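Local coordinates for protein putative dioxygenase (1H-3-hydroxy-4-oxoquinaldine 2,4-dioxygenase) (Mycobacteroides abscessus subsp. abscessus, PDB 6RA3) that cleaves the ring of the Pseudomonas quinolone signal as a dioxygenase, forming N-octanoylanthranilate and carbon monoxide, at residues Asn8-Ala13 against Ala75-Gly80. Sequence-based numbering, arbitrary orientation.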
ATOM      1  N   ASN A   8      -8.111   1.417  20.845  1.00 27.16           N
ATOM      2  CA  ASN A   8      -8.851   0.437  21.640  1.00 36.41           C
ATOM      3  C   ASN A   8      -8.285  -0.957  21.371  1.00 29.28           C
ATOM      4  O   ASN A   8      -9.023  -1.942  21.249  1.00 29.39           O
ATOM      5  CB  ASN A   8     -10.363   0.471  21.352  1.00 31.16           C
ATOM      6  CG  ASN A   8     -11.021   1.864  21.602  1.00 31.52           C
ATOM      7  OD1 ASN A   8     -10.729   2.553  22.576  1.00 27.31           O
ATOM      8  ND2 ASN A   8     -11.911   2.255  20.702  1.00 29.30           N
ATOM      9  N   GLY A   9      -6.957  -1.027  21.272  1.00 30.00           N
ATOM     10  CA  GLY A   9      -6.237  -2.277  21.091  1.00 30.91           C
ATOM     11  C   GLY A   9      -6.464  -2.999  19.779  1.00 24.66           C
ATOM     12  O   GLY A   9      -6.019  -4.151  19.644  1.00 26.75           O
ATOM     13  N   VAL A  10      -7.189  -2.394  18.833  1.00 24.96           N
ATOM     14  CA  VAL A  10      -7.388  -2.958  17.503  1.00 17.50           C
ATOM     15  C   VAL A  10      -6.779  -2.030  16.446  1.00 25.61           C
ATOM     16  O   VAL A  10      -6.480  -0.860  16.699  1.00 26.87           O
ATOM     17  CB  VAL A  10      -8.870  -3.258  17.179  1.00 27.86           C
ATOM     18  CG1 VAL A  10      -9.469  -4.102  18.258  1.00 25.72           C
ATOM     19  CG2 VAL A  10      -9.720  -1.962  16.955  1.00 30.61           C
ATOM     20  N   GLN A  11      -6.609  -2.573  15.244  1.00 26.12           N
ATOM     21  CA  GLN A  11      -5.930  -1.867  14.158  1.00 26.54           C
ATOM     22  C   GLN A  11      -6.941  -1.143  13.282  1.00 21.76           C
ATOM     23  O   GLN A  11      -7.782  -1.776  12.629  1.00 23.09           O
ATOM     24  CB  GLN A  11      -5.088  -2.801  13.288  1.00 29.74           C
ATOM     25  CG  GLN A  11      -4.244  -1.977  12.278  1.00 34.82           C
ATOM     26  CD  GLN A  11      -3.107  -2.724  11.654  1.00 34.85           C
ATOM     27  OE1 GLN A  11      -1.963  -2.673  12.114  1.00 38.41           O
ATOM     28  NE2 GLN A  11      -3.399  -3.383  10.572  1.00 22.99           N
ATOM     29  N   ILE A  12      -6.826   0.183  13.239  1.00 21.54           N
ATOM     30  CA  ILE A  12      -7.717   1.060  12.476  1.00 25.18           C
ATOM     31  C   ILE A  12      -6.924   1.660  11.324  1.00 24.73           C
ATOM     32  O   ILE A  12      -6.044   2.493  11.548  1.00 22.45           O
ATOM     33  CB  ILE A  12      -8.299   2.178  13.369  1.00 23.87           C
ATOM     34  CG1 ILE A  12      -8.993   1.567  14.590  1.00 30.34           C
ATOM     35  CG2 ILE A  12      -9.233   3.097  12.562  1.00 25.42           C
ATOM     36  CD1 ILE A  12     -10.185   0.626  14.228  1.00 27.77           C
ATOM     37  N   ALA A  13      -7.270   1.290  10.104  1.00 20.37           N
ATOM     38  CA  ALA A  13      -6.689   1.894   8.924  1.00 26.22           C
ATOM     39  C   ALA A  13      -7.396   3.194   8.582  1.00 29.02           C
ATOM     40  O   ALA A  13      -8.606   3.346   8.779  1.00 25.72           O
ATOM     41  CB  ALA A  13      -6.792   0.969   7.736  1.00 27.05           C
ATOM     42  N   ALA A  75     -17.914   3.303  16.836  1.00 34.28           N
ATOM     43  CA  ALA A  75     -17.897   4.668  17.338  1.00 37.61           C
ATOM     44  C   ALA A  75     -16.759   4.921  18.316  1.00 39.63           C
ATOM     45  O   ALA A  75     -16.137   5.992  18.290  1.00 35.38           O
ATOM     46  CB  ALA A  75     -19.231   4.971  18.018  1.00 42.49           C
ATOM     47  N   ALA A  76     -16.480   3.967  19.199  1.00 33.30           N
ATOM     48  CA  ALA A  76     -15.382   4.149  20.129  1.00 37.42           C
ATOM     49  C   ALA A  76     -14.058   4.201  19.380  1.00 38.24           C
ATOM     50  O   ALA A  76     -13.156   4.934  19.784  1.00 27.95           O
ATOM     51  CB  ALA A  76     -15.359   3.024  21.170  1.00 48.68           C
ATOM     52  N   ASP A  77     -13.926   3.410  18.297  1.00 33.62           N
ATOM     53  CA  ASP A  77     -12.676   3.360  17.526  1.00 36.30           C
ATOM     54  C   ASP A  77     -12.475   4.646  16.727  1.00 39.25           C
ATOM     55  O   ASP A  77     -11.364   5.188  16.667  1.00 29.15           O
ATOM     56  CB  ASP A  77     -12.656   2.199  16.519  1.00 35.10           C
ATOM     57  CG  ASP A  77     -12.686   0.811  17.149  1.00 30.37           C
ATOM     58  OD1 ASP A  77     -12.963  -0.134  16.374  1.00 32.85           O
ATOM     59  OD2 ASP A  77     -12.430   0.663  18.357  1.00 31.24           O
ATOM     60  N   THR A  78     -13.531   5.093  16.034  1.00 30.32           N
ATOM     61  CA  THR A  78     -13.443   6.276  15.195  1.00 35.04           C
ATOM     62  C   THR A  78     -13.150   7.496  16.040  1.00 34.72           C
ATOM     63  O   THR A  78     -12.301   8.318  15.678  1.00 35.69           O
ATOM     64  CB  THR A  78     -14.742   6.451  14.413  1.00 33.28           C
ATOM     65  OG1 THR A  78     -14.931   5.337  13.534  1.00 29.19           O
ATOM     66  CG2 THR A  78     -14.737   7.764  13.581  1.00 37.71           C
ATOM     67  N   ILE A  79     -13.815   7.608  17.192  1.00 32.35           N
ATOM     68  CA  ILE A  79     -13.554   8.713  18.105  1.00 33.30           C
ATOM     69  C   ILE A  79     -12.139   8.636  18.652  1.00 33.74           C
ATOM     70  O   ILE A  79     -11.466   9.663  18.819  1.00 31.81           O
ATOM     71  CB  ILE A  79     -14.593   8.728  19.245  1.00 35.75           C
ATOM     72  CG1 ILE A  79     -15.989   9.018  18.691  1.00 33.12           C
ATOM     73  CG2 ILE A  79     -14.183   9.747  20.317  1.00 41.95           C
ATOM     74  CD1 ILE A  79     -17.104   8.900  19.714  1.00 42.02           C
ATOM     75  N   GLY A  80     -11.678   7.437  18.996  1.00 34.13           N
ATOM     76  CA  GLY A  80     -10.338   7.324  19.545  1.00 36.30           C
ATOM     77  C   GLY A  80      -9.285   7.720  18.526  1.00 27.88           C
ATOM     78  O   GLY A  80      -8.268   8.334  18.871  1.00 32.76           O
TER
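Ile12 lays the end of its longer branch against the side chain of Asp77, its CD1 lying 3.7 Å from Asp77 CB and 3.6 Å from Asp77 OD1. The first torsion of Ile12 sets CG1 anti to the carbonyl carbon, beside the backbone N (chi1 -55°), and the second then turns CD1 toward Asp77. Val10, two residues earlier on the same face of the strand, adds a second methyl, with its CG2 3.8 Å from Asp77 OD1. Beta-branched residues suit this strand face, being at ease in extended backbone and offering compact methyls: Ile12 covers CB and one side of the carboxylate, while Val10 lies against the carboxylate oxygens. Asn8 supplies the hydrogen-bond donor. Its ND2 gives Asp77 OD2 a nearly straight hydrogen bond of 2.9 Å (175° at the hydrogen), with the oxygen almost in the amide plane and receiving on its anti lone pair, although the amide and carboxylate planes are turned 40° from each other. A weak second bond of 3.1 Å runs from the same ND2 to Ala76 O, which also accepts the helical bond from Gly80 N. In the alpha/beta hydrolase fold of this enzyme, the contact ties the turn between the antiparallel strands 3-7 and 10-17, at one margin of the central sheet, to helix 71-84. Asn8 and Gly9 both have positive phi there, consistent with a type I' beta turn, in which Asn-Gly is a favoured pair. Arg57 forms a salt bridge with Asp77 OD2, so this buried carboxylate oxygen is gripped by a guanidinium as well as an amide, which would be expected to stabilise its negative charge. Ala76 keeps the helix surface low beside the amide, its CB 3.6 Å from Asn8 ND2.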